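Local atomic coordinates of lipoprotein outS (Dickeya dadantii, PDB entry 3UTK), a protein that acts as the pilotin of a type II secretion system, interacting with the secretin OutD in the export of pectate lyases and cellulases across the outer membrane. Residues A53-Y56 with L57-C61; S116-N119 with R120-P124. All blocks are in the same frame, centred on the assembly; numbering follows the deposited sequence.

Interaction 1. Residues A53-Y56 with L57-C61; sequences ASKY and LRVQC
Tyr56 O accepts a hydrogen bond from Gln60 N (2.8 Å) and a weak one from Cys61 N as helix 40-60 runs out. One residue earlier, Val59 N bonds to Lys55 O. The Tyr56 ring is the platform of the contact. Its CG stands anti to the backbone N (chi1 -172°), which swings the ring toward the C-terminal end of the helix. Gln60 CG sits over the centre of one face in a CH-pi contact, 3.8 Å from the centroid of the Tyr56 ring. The two side chains cross at about a right angle. Cys61 SG approaches the same ring obliquely, 3.6 Å from Tyr56 CE1. This sulfur is also tied to Cys115 in a disulfide, so the ring lies beside a covalent link to the rest of the fold. Lys55 is extended and crosses Arg58 at a slant, with Lys55 CG 3.9 Å from Arg58 NH2. The like charges, Lys55 NZ and Arg58 NH2, lie 4.8 Å apart. Asp69 makes salt bridges to both, and Glu98 makes another to Lys55. The shared carboxylate of Asp69 probably balances the two charges and lets the cations lie near each other.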
loop_
_atom_site.group_PDB
_atom_site.type_symbol
_atom_site.label_atom_id
_atom_site.label_comp_id
_atom_site.label_asym_id
_atom_site.label_seq_id
_atom_site.Cartn_x
_atom_site.Cartn_y
_atom_site.Cartn_z
ATOM N N ALA A 53 -1.425 0.656 -3.580
ATOM C CA ALA A 53 -0.990 1.900 -4.221
ATOM C C ALA A 53 0.530 1.910 -4.411
ATOM O O ALA A 53 1.037 2.357 -5.435
ATOM C CB ALA A 53 -1.438 3.108 -3.406
ATOM N N SER A 54 1.253 1.427 -3.404
ATOM C CA SER A 54 2.697 1.324 -3.498
ATOM C C SER A 54 3.152 0.368 -4.601
ATOM O O SER A 54 4.070 0.688 -5.333
ATOM C CB SER A 54 3.300 0.904 -2.159
ATOM O OG SER A 54 3.036 1.884 -1.171
ATOM N N LYS A 55 2.542 -0.816 -4.700
ATOM C CA LYS A 55 2.901 -1.744 -5.776
ATOM C C LYS A 55 2.553 -1.124 -7.136
ATOM O O LYS A 55 3.287 -1.284 -8.106
ATOM C CB LYS A 55 2.207 -3.102 -5.599
ATOM C CG LYS A 55 2.574 -4.123 -6.677
ATOM C CD LYS A 55 1.996 -5.506 -6.403
ATOM C CE LYS A 55 2.482 -6.507 -7.445
ATOM N NZ LYS A 55 2.231 -7.916 -7.031
ATOM N N TYR A 56 1.423 -0.431 -7.205
ATOM C CA TYR A 56 1.038 0.260 -8.436
ATOM C C TYR A 56 2.125 1.257 -8.863
ATOM O O TYR A 56 2.478 1.352 -10.038
ATOM C CB TYR A 56 -0.331 0.949 -8.274
ATOM C CG TYR A 56 -0.889 1.518 -9.558
ATOM C CD1 TYR A 56 -0.441 2.738 -10.055
ATOM C CD2 TYR A 56 -1.879 0.844 -10.263
ATOM C CE1 TYR A 56 -0.955 3.257 -11.233
ATOM C CE2 TYR A 56 -2.394 1.358 -11.441
ATOM C CZ TYR A 56 -1.932 2.558 -11.919
ATOM O OH TYR A 56 -2.445 3.059 -13.094
ATOM N N LEU A 57 2.690 1.979 -7.904
ATOM C CA LEU A 57 3.732 2.935 -8.244
ATOM C C LEU A 57 4.965 2.201 -8.763
ATOM O O LEU A 57 5.542 2.588 -9.773
ATOM C CB LEU A 57 4.109 3.812 -7.047
ATOM C CG LEU A 57 3.140 4.932 -6.650
ATOM C CD1 LEU A 57 3.572 5.623 -5.343
ATOM C CD2 LEU A 57 3.008 5.975 -7.766
ATOM N N ARG A 58 5.366 1.140 -8.073
ATOM C CA ARG A 58 6.576 0.429 -8.478
ATOM C C ARG A 58 6.415 -0.185 -9.867
ATOM O O ARG A 58 7.293 -0.053 -10.718
ATOM C CB ARG A 58 6.955 -0.664 -7.464
ATOM C CG ARG A 58 8.337 -1.285 -7.717
ATOM C CD ARG A 58 8.585 -2.488 -6.815
ATOM N NE ARG A 58 7.791 -3.635 -7.234
ATOM C CZ ARG A 58 6.969 -4.317 -6.445
ATOM N NH1 ARG A 58 6.827 -3.976 -5.171
ATOM N NH2 ARG A 58 6.284 -5.344 -6.939
ATOM N N VAL A 59 5.296 -0.868 -10.092
ATOM C CA VAL A 59 5.131 -1.654 -11.308
ATOM C C VAL A 59 4.613 -0.834 -12.493
ATOM O O VAL A 59 5.136 -0.947 -13.608
ATOM C CB VAL A 59 4.222 -2.882 -11.070
ATOM C CG1 VAL A 59 3.997 -3.649 -12.372
ATOM C CG2 VAL A 59 4.831 -3.785 -9.997
ATOM N N GLN A 60 3.589 -0.017 -12.259
ATOM C CA GLN A 60 2.944 0.722 -13.346
ATOM C C GLN A 60 3.604 2.073 -13.588
ATOM O O GLN A 60 3.584 2.601 -14.703
ATOM C CB GLN A 60 1.443 0.917 -13.056
ATOM C CG GLN A 60 0.683 -0.385 -12.771
ATOM C CD GLN A 60 0.702 -1.345 -13.948
ATOM O OE1 GLN A 60 0.910 -2.547 -13.782
ATOM N NE2 GLN A 60 0.468 -0.820 -15.139
ATOM N N CYS A 61 4.191 2.640 -12.544
ATOM C CA CYS A 61 4.710 4.008 -12.623
ATOM C C CYS A 61 6.232 4.050 -12.619
ATOM O O CYS A 61 6.846 5.120 -12.481
ATOM C CB CYS A 61 4.148 4.837 -11.463
ATOM S SG CYS A 61 2.317 4.824 -11.372
#

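Interaction 2. Residues S116-N119 with R120-P124; sequences SSFN and RTMTP
Ser117 and Thr121 lie one turn apart near the end of helix 111-121, their hydroxyls bridged by a water. Both belong to one of the alpha-helices that build the nested helical hairpins of this pilotin. The water is 2.7 Å from Ser117 OG and 2.7 Å from Thr121 OG1. Thr121 OG1 lies between the backbone N and the carbonyl carbon (chi1 64°), and this turns the hydroxyl back toward the preceding turn. The methyl Thr121 CG2 rests 3.4 Å from Ser117 O. That carbonyl also accepts a hydrogen bond from Thr121 N.

Phe118, on the helix, and Met122, just past its end, lie on another side of the chain. A chi1 of -75° sets Met122 CG opposite its own carbonyl carbon, beside Phe118 CB. The two carbons, Met122 CG and Phe118 CB, are 4.2 Å apart, and Met122 CG stands oblique to the phenyl ring. Both side chains meet residues of helix 40-60, so this side packs on that helix.

Asn119 OD1 is hydrogen-bonded to Arg63 NH1. Arg120 lies at the surface. Arg120 CB packs 3.4 Å from Ser116 O, while the guanidinium makes no contact with 116-119.

The helix breaks after Thr121, and helix 123-131 starts directly after Met122. The last turn is closed at Phe118 O, which takes a weak bond from Thr121 N. The firmer bond to this oxygen spans 3.0 Å from Met122 N to Phe118 O.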
loop_
_atom_site.group_PDB
_atom_site.type_symbol
_atom_site.label_atom_id
_atom_site.label_comp_id
_atom_site.label_asym_id
_atom_site.label_seq_id
_atom_site.Cartn_x
_atom_site.Cartn_y
_atom_site.Cartn_z
ATOM N N SER A 116 0.203 10.038 -11.517
ATOM C CA SER A 116 0.373 11.420 -11.080
ATOM C C SER A 116 -0.261 11.607 -9.698
ATOM O O SER A 116 0.302 12.269 -8.821
ATOM C CB SER A 116 -0.272 12.382 -12.085
ATOM O OG SER A 116 -0.039 13.729 -11.703
ATOM N N SER A 117 -1.436 11.017 -9.509
ATOM C CA SER A 117 -2.144 11.137 -8.237
ATOM C C SER A 117 -1.395 10.448 -7.083
ATOM O O SER A 117 -1.204 11.055 -6.024
ATOM C CB SER A 117 -3.577 10.595 -8.350
ATOM O OG SER A 117 -4.273 10.802 -7.138
ATOM N N PHE A 118 -0.986 9.192 -7.274
ATOM C CA PHE A 118 -0.250 8.463 -6.227
ATOM C C PHE A 118 1.108 9.128 -5.932
ATOM O O PHE A 118 1.530 9.226 -4.771
ATOM C CB PHE A 118 -0.052 6.988 -6.604
ATOM C CG PHE A 118 -1.270 6.110 -6.379
ATOM C CD1 PHE A 118 -2.246 6.443 -5.440
ATOM C CD2 PHE A 118 -1.432 4.946 -7.119
ATOM C CE1 PHE A 118 -3.355 5.616 -5.234
ATOM C CE2 PHE A 118 -2.536 4.109 -6.918
ATOM C CZ PHE A 118 -3.508 4.454 -5.980
ATOM N N ASN A 119 1.797 9.597 -6.971
ATOM C CA ASN A 119 3.092 10.256 -6.770
ATOM C C ASN A 119 2.928 11.519 -5.928
ATOM O O ASN A 119 3.801 11.868 -5.111
ATOM C CB ASN A 119 3.742 10.602 -8.114
ATOM C CG ASN A 119 4.579 9.459 -8.681
ATOM O OD1 ASN A 119 5.180 8.672 -7.937
ATOM N ND2 ASN A 119 4.620 9.366 -10.003
ATOM N N ARG A 120 1.796 12.190 -6.111
ATOM C CA ARG A 120 1.508 13.411 -5.366
ATOM C C ARG A 120 1.208 13.152 -3.894
ATOM O O ARG A 120 1.675 13.901 -3.045
ATOM C CB ARG A 120 0.343 14.186 -5.999
ATOM C CG ARG A 120 0.052 15.528 -5.324
ATOM C CD ARG A 120 -1.191 16.194 -5.906
ATOM N NE ARG A 120 -1.959 16.908 -4.887
ATOM C CZ ARG A 120 -3.227 16.644 -4.575
ATOM N NH1 ARG A 120 -3.892 15.677 -5.207
ATOM N NH2 ARG A 120 -3.831 17.352 -3.631
ATOM N N THR A 121 0.470 12.079 -3.594
ATOM C CA THR A 121 -0.120 11.917 -2.259
ATOM C C THR A 121 0.555 10.896 -1.345
ATOM O O THR A 121 0.281 10.869 -0.149
ATOM C CB THR A 121 -1.598 11.480 -2.350
ATOM O OG1 THR A 121 -1.663 10.179 -2.956
ATOM C CG2 THR A 121 -2.415 12.472 -3.182
ATOM N N MET A 122 1.422 10.049 -1.892
ATOM C CA MET A 122 1.903 8.892 -1.134
ATOM C C MET A 122 3.195 9.145 -0.355
ATOM O O MET A 122 3.708 8.243 0.306
ATOM C CB MET A 122 2.070 7.679 -2.062
ATOM C CG MET A 122 0.753 7.021 -2.477
ATOM S SD MET A 122 0.094 5.993 -1.142
ATOM C CE MET A 122 1.324 4.687 -1.068
ATOM N N THR A 123 3.713 10.366 -0.415
ATOM C CA THR A 123 4.995 10.664 0.231
ATOM C C THR A 123 5.167 10.155 1.681
ATOM O O THR A 123 6.199 9.579 2.006
ATOM C CB THR A 123 5.329 12.168 0.185
ATOM O OG1 THR A 123 5.320 12.620 -1.175
ATOM C CG2 THR A 123 6.703 12.418 0.779
ATOM N N PRO A 124 4.179 10.389 2.564
ATOM C CA PRO A 124 4.379 9.923 3.944
ATOM C C PRO A 124 4.599 8.408 4.061
ATOM O O PRO A 124 5.415 7.960 4.877
ATOM C CB PRO A 124 3.082 10.345 4.648
ATOM C CG PRO A 124 2.591 11.515 3.846
ATOM C CD PRO A 124 2.945 11.183 2.424
HETATM O O HOH W 1 -3.453 9.518 -4.909
#

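How the interactions relate
Both contacts are local, and each marks a helix end: interaction 1 closes helix 40-60, and interaction 2 closes helix 111-121 where the chain turns into helix 123-131. Interaction 1 is partly buried, with an aromatic ring, a sulfur and two cations answered by acids from other parts of the chain. Interaction 2 lies mostly at the surface, with hydroxyls and a bound water on one side and an apolar pair on another. The two touch directly. Leu57 CD2 is 3.4 Å from Phe118 CB, and Ala53 CB is 3.6 Å from Phe118 CZ. Ser54 OG is 3.3 Å from Met122 CE. The Cys61-Cys115 disulfide adds a covalent tie between the same two regions, next to 116-119 in sequence.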